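Local coordinates for protein folylpolyglutamate synthase (FolC) (Helicobacter pylori, PDB 6K8C) that probably adds glutamate to dihydropteroate and to tetrahydrofolates in ATP-dependent ligase reactions that yield dihydrofolate and folylpolyglutamates, at residues A[221-227]-A[241-245]; A[236-240]-A[291-295]. All coordinates share one frame; numbering follows the deposited sequence.

Interaction 1. Residues A[221-227]-A[241-245]; sequences NEISKGV and AMNLE
The N-terminal end of helix 225-234 is where Ser-224 and Glu-245 meet. Ser-224 is the N-cap residue of that helix. Its OG accepts a bond from Val-227 N at 3.3 Å and gives its own hydrogen to Glu-245 OE2 at 2.6 Å. The same carboxylate oxygen takes the backbone N-H of Ser-224, with N to OE2 also 2.6 Å and an N-H...O angle of 166°. OE2 is therefore gripped by two donors of one residue. The hydroxyl comes in on the syn side, close to the carboxylate plane; the N-H comes from well above that plane. The glutamate chain bends at chi2 (-72°) on its way to this point. The negative charge lies at the start of a helix, where the helix dipole would probably favour it. Val-227 CG2 packs against the carboxylate, 3.6 Å from Glu-245 CD. Its other branch, CG1, touches Leu-244 CD2 at 3.9 Å and also leans on Ala-241 CB.

Before the cap, Ile-223 packs on Ala-241, CG1 to CB 3.9 Å. Met-242 is bent at both chi2 and chi3, and this brings its CE to the backbone of Glu-222, 3.6 Å from Glu-222 N. Leu-244 also touches Phe-64 of helix 58-70, while Met-242 also touches Val-219 and Pro-196. Segment 221-227 belongs to the Mur ligase middle domain, a P-loop NTPase relative. The contact joins helix 225-234 to the start of helix 241-254. This is a serine N-cap whose hydroxyl and N-H both bind a glutamate of the next helix.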
ATOM      1  N   ASN A 221     -17.343  -3.643  13.916  1.00 30.49           N
ATOM      2  CA  ASN A 221     -17.776  -3.637  12.520  1.00 29.15           C
ATOM      3  C   ASN A 221     -18.919  -2.632  12.399  1.00 31.07           C
ATOM      4  O   ASN A 221     -20.104  -2.974  12.387  1.00 29.14           O
ATOM      5  CB  ASN A 221     -18.183  -5.038  12.073  1.00 25.31           C
ATOM      6  CG  ASN A 221     -18.395  -5.130  10.571  1.00 34.97           C
ATOM      7  OD1 ASN A 221     -18.716  -4.139   9.914  1.00 34.91           O
ATOM      8  ND2 ASN A 221     -18.205  -6.321  10.021  1.00 34.36           N
ATOM      9  N   GLU A 222     -18.538  -1.361  12.290  1.00 28.53           N
ATOM     10  CA  GLU A 222     -19.468  -0.256  12.486  1.00 35.38           C
ATOM     11  C   GLU A 222     -18.844   1.013  11.923  1.00 37.06           C
ATOM     12  O   GLU A 222     -17.691   1.319  12.236  1.00 29.90           O
ATOM     13  CB  GLU A 222     -19.772  -0.092  13.980  1.00 35.17           C
ATOM     14  CG  GLU A 222     -20.473   1.189  14.361  1.00 39.21           C
ATOM     15  CD  GLU A 222     -21.983   1.050  14.339  1.00 47.43           C
ATOM     16  OE1 GLU A 222     -22.492   0.170  13.612  1.00 49.99           O
ATOM     17  OE2 GLU A 222     -22.661   1.814  15.057  1.00 61.53           O
ATOM     18  N   ILE A 223     -19.595   1.749  11.106  1.00 28.38           N
ATOM     19  CA  ILE A 223     -19.110   2.987  10.500  1.00 27.90           C
ATOM     20  C   ILE A 223     -19.848   4.161  11.129  1.00 36.71           C
ATOM     21  O   ILE A 223     -21.082   4.232  11.071  1.00 31.42           O
ATOM     22  CB  ILE A 223     -19.274   2.981   8.973  1.00 26.13           C
ATOM     23  CG1 ILE A 223     -18.301   1.977   8.346  1.00 30.39           C
ATOM     24  CG2 ILE A 223     -18.955   4.351   8.418  1.00 31.24           C
ATOM     25  CD1 ILE A 223     -18.904   1.180   7.211  1.00 44.07           C
ATOM     26  N   SER A 224     -19.091   5.086  11.715  1.00 33.36           N
ATOM     27  CA  SER A 224     -19.676   6.252  12.358  1.00 41.38           C
ATOM     28  C   SER A 224     -20.222   7.232  11.324  1.00 48.23           C
ATOM     29  O   SER A 224     -19.823   7.240  10.156  1.00 36.40           O
ATOM     30  CB  SER A 224     -18.644   6.954  13.239  1.00 44.22           C
ATOM     31  OG  SER A 224     -17.580   7.482  12.458  1.00 39.42           O
ATOM     32  N   LYS A 225     -21.155   8.075  11.778  1.00 37.88           N
ATOM     33  CA  LYS A 225     -21.696   9.116  10.911  1.00 43.55           C
ATOM     34  C   LYS A 225     -20.599  10.064  10.438  1.00 35.19           C
ATOM     35  O   LYS A 225     -20.586  10.477   9.273  1.00 38.11           O
ATOM     36  CB  LYS A 225     -22.797   9.885  11.645  1.00 46.77           C
ATOM     37  CG  LYS A 225     -23.048  11.290  11.111  1.00 53.90           C
ATOM     38  CD  LYS A 225     -24.415  11.815  11.531  1.00 64.40           C
ATOM     39  CE  LYS A 225     -25.510  11.322  10.599  1.00 62.71           C
ATOM     40  NZ  LYS A 225     -26.853  11.831  11.005  1.00 77.94           N
ATOM     41  N   GLY A 226     -19.668  10.414  11.325  1.00 34.25           N
ATOM     42  CA  GLY A 226     -18.581  11.297  10.933  1.00 40.48           C
ATOM     43  C   GLY A 226     -17.752  10.736   9.795  1.00 40.24           C
ATOM     44  O   GLY A 226     -17.345  11.469   8.891  1.00 34.89           O
ATOM     45  N   VAL A 227     -17.499   9.424   9.818  1.00 30.37           N
ATOM     46  CA  VAL A 227     -16.748   8.792   8.739  1.00 29.89           C
ATOM     47  C   VAL A 227     -17.592   8.713   7.474  1.00 34.70           C
ATOM     48  O   VAL A 227     -17.106   8.990   6.372  1.00 28.90           O
ATOM     49  CB  VAL A 227     -16.247   7.403   9.179  1.00 28.14           C
ATOM     50  CG1 VAL A 227     -15.788   6.586   7.976  1.00 27.24           C
ATOM     51  CG2 VAL A 227     -15.126   7.551  10.178  1.00 27.52           C
ATOM     52  N   ALA A 241     -14.706   2.586   3.975  1.00 33.74           N
ATOM     53  CA  ALA A 241     -14.919   3.420   5.153  1.00 26.01           C
ATOM     54  C   ALA A 241     -14.281   2.800   6.391  1.00 24.96           C
ATOM     55  O   ALA A 241     -13.758   3.517   7.248  1.00 26.49           O
ATOM     56  CB  ALA A 241     -16.417   3.650   5.371  1.00 28.64           C
ATOM     57  N   MET A 242     -14.292   1.467   6.487  1.00 23.80           N
ATOM     58  CA  MET A 242     -13.708   0.806   7.654  1.00 29.30           C
ATOM     59  C   MET A 242     -12.217   1.105   7.791  1.00 25.64           C
ATOM     60  O   MET A 242     -11.687   1.126   8.912  1.00 25.03           O
ATOM     61  CB  MET A 242     -13.946  -0.701   7.573  1.00 26.65           C
ATOM     62  CG  MET A 242     -13.488  -1.481   8.807  1.00 33.76           C
ATOM     63  SD  MET A 242     -14.372  -1.062  10.332  1.00 40.61           S
ATOM     64  CE  MET A 242     -16.041  -0.977   9.743  1.00 28.72           C
ATOM     65  N   ASN A 243     -11.527   1.356   6.677  1.00 26.19           N
ATOM     66  CA  ASN A 243     -10.110   1.702   6.760  1.00 27.86           C
ATOM     67  C   ASN A 243      -9.911   2.988   7.546  1.00 26.97           C
ATOM     68  O   ASN A 243      -8.986   3.090   8.363  1.00 25.87           O
ATOM     69  CB  ASN A 243      -9.508   1.812   5.358  1.00 26.21           C
ATOM     70  CG  ASN A 243      -9.396   0.461   4.668  1.00 25.40           C
ATOM     71  OD1 ASN A 243      -9.482  -0.579   5.311  1.00 32.76           O
ATOM     72  ND2 ASN A 243      -9.199   0.476   3.355  1.00 26.44           N
ATOM     73  N   LEU A 244     -10.788   3.975   7.340  1.00 23.99           N
ATOM     74  CA  LEU A 244     -10.698   5.207   8.114  1.00 28.65           C
ATOM     75  C   LEU A 244     -11.108   4.984   9.565  1.00 20.87           C
ATOM     76  O   LEU A 244     -10.530   5.594  10.474  1.00 25.05           O
ATOM     77  CB  LEU A 244     -11.552   6.307   7.475  1.00 31.11           C
ATOM     78  CG  LEU A 244     -11.590   7.667   8.195  1.00 33.08           C
ATOM     79  CD1 LEU A 244     -10.191   8.311   8.369  1.00 27.55           C
ATOM     80  CD2 LEU A 244     -12.521   8.627   7.469  1.00 33.04           C
ATOM     81  N   GLU A 245     -12.119   4.135   9.808  1.00 27.33           N
ATOM     82  CA  GLU A 245     -12.497   3.835  11.188  1.00 27.86           C
ATOM     83  C   GLU A 245     -11.332   3.221  11.951  1.00 23.08           C
ATOM     84  O   GLU A 245     -11.099   3.556  13.119  1.00 23.90           O
ATOM     85  CB  GLU A 245     -13.703   2.893  11.232  1.00 28.30           C
ATOM     86  CG  GLU A 245     -15.029   3.541  10.887  1.00 35.14           C
ATOM     87  CD  GLU A 245     -15.536   4.483  11.970  1.00 37.50           C
ATOM     88  OE1 GLU A 245     -14.956   4.515  13.078  1.00 39.88           O
ATOM     89  OE2 GLU A 245     -16.534   5.184  11.709  1.00 37.91           O
TER

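Interaction 2. Residues A[236-240]-A[291-295]; sequences LARFL and HSAKA
His-291 reaches from helix 290-303 to segment 236-240. CG is anti to the backbone N (chi1 -172°), which carries the ring from CB toward that segment. The methyl CD2 of Leu-240 lies over the middle of the ring, nearest ND1 and CE1. That methyl stands 3.6 Å from the ring centroid and 12° off the normal, a CH-pi contact over the face. Water 1 sits above the opposite face. It donates to Ala-237 O at 3.1 Å and to His-291 O at 2.8 Å, and so bridges the turn and the helix. Further out, CD2 has Arg-238 O at the ring edge, in plane. At the tip, NE2 is 2.8 Å from Ala-237 O, which approaches the ring obliquely.

The turn is a type I beta turn from Leu-236 to Phe-239, closed by Phe-239 N to Leu-236 O. It belongs to the loop between helices 225-234 and 241-254, within the Mur ligase middle domain. The helix belongs to the glutamate ligase domain, so the contact lies at the interface of the two domains of this ligase family.

One turn along the helix from His-291, Ala-295 CB lies 3.6 Å from Arg-238 CA. Arg-238 bends at chi2 (61°), which brings its guanidinium flat across Ser-292. Ser-292 CB stands over the centre of one guanidinium face, 3.6 Å from Arg-238 CZ. NE of the arginine forms a salt bridge with Asp-285, and NH1 makes a weak hydrogen bond to a bound citrate, probably from the crystallisation liquor. Ser-292 OG turns to Tyr-376 OH and Asn-289 O. Within the loop, Arg-238 CG packs over a face of the Phe-239 ring, 4.0 Å above its plane.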
ATOM      1  N   LEU A 236     -15.223   9.726  -1.842  1.00 35.88           N
ATOM      2  CA  LEU A 236     -14.110   8.797  -1.660  1.00 36.76           C
ATOM      3  C   LEU A 236     -14.565   7.348  -1.583  1.00 41.25           C
ATOM      4  O   LEU A 236     -14.051   6.591  -0.756  1.00 40.70           O
ATOM      5  CB  LEU A 236     -13.316   9.177  -0.411  1.00 36.04           C
ATOM      6  CG  LEU A 236     -12.567  10.510  -0.415  1.00 41.07           C
ATOM      7  CD1 LEU A 236     -12.069  10.858   0.979  1.00 33.54           C
ATOM      8  CD2 LEU A 236     -11.412  10.485  -1.408  1.00 37.70           C
ATOM      9  N   ALA A 237     -15.507   6.926  -2.434  1.00 42.54           N
ATOM     10  CA  ALA A 237     -15.910   5.523  -2.460  1.00 46.30           C
ATOM     11  C   ALA A 237     -14.763   4.596  -2.835  1.00 34.91           C
ATOM     12  O   ALA A 237     -14.873   3.379  -2.637  1.00 34.69           O
ATOM     13  CB  ALA A 237     -17.069   5.319  -3.434  1.00 55.08           C
ATOM     14  N   ARG A 238     -13.670   5.143  -3.375  1.00 38.31           N
ATOM     15  CA  ARG A 238     -12.517   4.320  -3.717  1.00 31.95           C
ATOM     16  C   ARG A 238     -11.945   3.611  -2.495  1.00 30.31           C
ATOM     17  O   ARG A 238     -11.368   2.524  -2.618  1.00 33.71           O
ATOM     18  CB  ARG A 238     -11.446   5.186  -4.391  1.00 31.42           C
ATOM     19  CG  ARG A 238     -10.133   4.472  -4.681  1.00 33.52           C
ATOM     20  CD  ARG A 238     -10.371   3.319  -5.629  1.00 35.41           C
ATOM     21  NE  ARG A 238      -9.165   2.548  -5.927  1.00 34.90           N
ATOM     22  CZ  ARG A 238      -8.613   1.666  -5.101  1.00 34.96           C
ATOM     23  NH1 ARG A 238      -9.135   1.450  -3.897  1.00 37.19           N
ATOM     24  NH2 ARG A 238      -7.533   0.998  -5.476  1.00 33.83           N
ATOM     25  N   PHE A 239     -12.112   4.188  -1.309  1.00 30.49           N
ATOM     26  CA  PHE A 239     -11.522   3.650  -0.091  1.00 34.72           C
ATOM     27  C   PHE A 239     -12.612   3.155   0.852  1.00 35.15           C
ATOM     28  O   PHE A 239     -13.610   3.847   1.072  1.00 36.82           O
ATOM     29  CB  PHE A 239     -10.660   4.708   0.595  1.00 31.16           C
ATOM     30  CG  PHE A 239      -9.633   5.319  -0.310  1.00 31.16           C
ATOM     31  CD1 PHE A 239      -8.505   4.607  -0.680  1.00 37.06           C
ATOM     32  CD2 PHE A 239      -9.802   6.603  -0.802  1.00 34.40           C
ATOM     33  CE1 PHE A 239      -7.552   5.169  -1.518  1.00 33.39           C
ATOM     34  CE2 PHE A 239      -8.854   7.169  -1.644  1.00 45.06           C
ATOM     35  CZ  PHE A 239      -7.729   6.448  -2.001  1.00 37.20           C
ATOM     36  N   LEU A 240     -12.416   1.954   1.393  1.00 32.29           N
ATOM     37  CA  LEU A 240     -13.360   1.391   2.352  1.00 35.46           C
ATOM     38  C   LEU A 240     -13.469   2.284   3.579  1.00 38.52           C
ATOM     39  O   LEU A 240     -12.458   2.688   4.161  1.00 30.40           O
ATOM     40  CB  LEU A 240     -12.919  -0.011   2.773  1.00 41.74           C
ATOM     41  CG  LEU A 240     -13.321  -1.200   1.903  1.00 57.14           C
ATOM     42  CD1 LEU A 240     -12.642  -2.470   2.399  1.00 62.49           C
ATOM     43  CD2 LEU A 240     -14.834  -1.363   1.888  1.00 46.55           C
ATOM     44  N   HIS A 291     -15.034  -3.619  -4.616  1.00 31.00           N
ATOM     45  CA  HIS A 291     -15.252  -2.286  -4.068  1.00 30.85           C
ATOM     46  C   HIS A 291     -14.571  -1.216  -4.912  1.00 26.93           C
ATOM     47  O   HIS A 291     -15.174  -0.181  -5.223  1.00 30.66           O
ATOM     48  CB  HIS A 291     -14.762  -2.216  -2.623  1.00 42.37           C
ATOM     49  CG  HIS A 291     -15.135  -0.943  -1.935  1.00 44.03           C
ATOM     50  ND1 HIS A 291     -16.354  -0.762  -1.318  1.00 54.08           N
ATOM     51  CD2 HIS A 291     -14.465   0.225  -1.796  1.00 45.70           C
ATOM     52  CE1 HIS A 291     -16.413   0.458  -0.813  1.00 51.07           C
ATOM     53  NE2 HIS A 291     -15.279   1.077  -1.090  1.00 46.44           N
ATOM     54  N   SER A 292     -13.305  -1.429  -5.281  1.00 30.55           N
ATOM     55  CA  SER A 292     -12.641  -0.428  -6.108  1.00 31.40           C
ATOM     56  C   SER A 292     -13.210  -0.417  -7.519  1.00 24.89           C
ATOM     57  O   SER A 292     -13.298   0.645  -8.139  1.00 26.72           O
ATOM     58  CB  SER A 292     -11.125  -0.657  -6.140  1.00 29.67           C
ATOM     59  OG  SER A 292     -10.787  -1.966  -6.559  1.00 34.91           O
ATOM     60  N   ALA A 293     -13.621  -1.577  -8.035  1.00 26.63           N
ATOM     61  CA  ALA A 293     -14.194  -1.610  -9.377  1.00 27.37           C
ATOM     62  C   ALA A 293     -15.473  -0.786  -9.447  1.00 28.88           C
ATOM     63  O   ALA A 293     -15.700  -0.059 -10.423  1.00 28.21           O
ATOM     64  CB  ALA A 293     -14.449  -3.053  -9.804  1.00 26.34           C
ATOM     65  N   LYS A 294     -16.315  -0.874  -8.413  1.00 26.28           N
ATOM     66  CA  LYS A 294     -17.518  -0.050  -8.372  1.00 28.79           C
ATOM     67  C   LYS A 294     -17.165   1.430  -8.345  1.00 28.26           C
ATOM     68  O   LYS A 294     -17.788   2.238  -9.044  1.00 29.39           O
ATOM     69  CB  LYS A 294     -18.371  -0.422  -7.159  1.00 32.26           C
ATOM     70  CG  LYS A 294     -19.047  -1.776  -7.271  1.00 35.92           C
ATOM     71  CD  LYS A 294     -19.817  -2.119  -6.003  1.00 49.22           C
ATOM     72  CE  LYS A 294     -20.578  -3.426  -6.154  1.00 53.05           C
ATOM     73  NZ  LYS A 294     -21.085  -3.932  -4.847  1.00 73.24           N
ATOM     74  N   ALA A 295     -16.159   1.803  -7.549  1.00 31.61           N
ATOM     75  CA  ALA A 295     -15.769   3.206  -7.457  1.00 36.07           C
ATOM     76  C   ALA A 295     -15.182   3.707  -8.770  1.00 29.53           C
ATOM     77  O   ALA A 295     -15.392   4.866  -9.151  1.00 31.69           O
ATOM     78  CB  ALA A 295     -14.767   3.393  -6.321  1.00 34.69           C
TER
HETATM   79  O   HOH W   1     -17.008   1.401  -3.811  1.00 36.38           O

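In the fold
From the N terminus, the chain enters interaction 1 at 221-227, after strand 215-218, an outermost strand of the eight-stranded sheet. It runs through helix 225-234 and segment 236-240 and passes straight into 241-245, where interaction 1 closes a short loop through that helix and the turn. Segment 236-240 is the first half of interaction 2. The chain then finishes helix 241-254, enters the six-stranded sheet at 276-279 and 282-285, and returns at 291-295 to close the longer loop. The two contacts therefore cross, with their segments alternating. Interaction 1 ties together the two successive helices 225-234 and 241-254. Interaction 2 ties the loop held between them to the glutamate ligase domain.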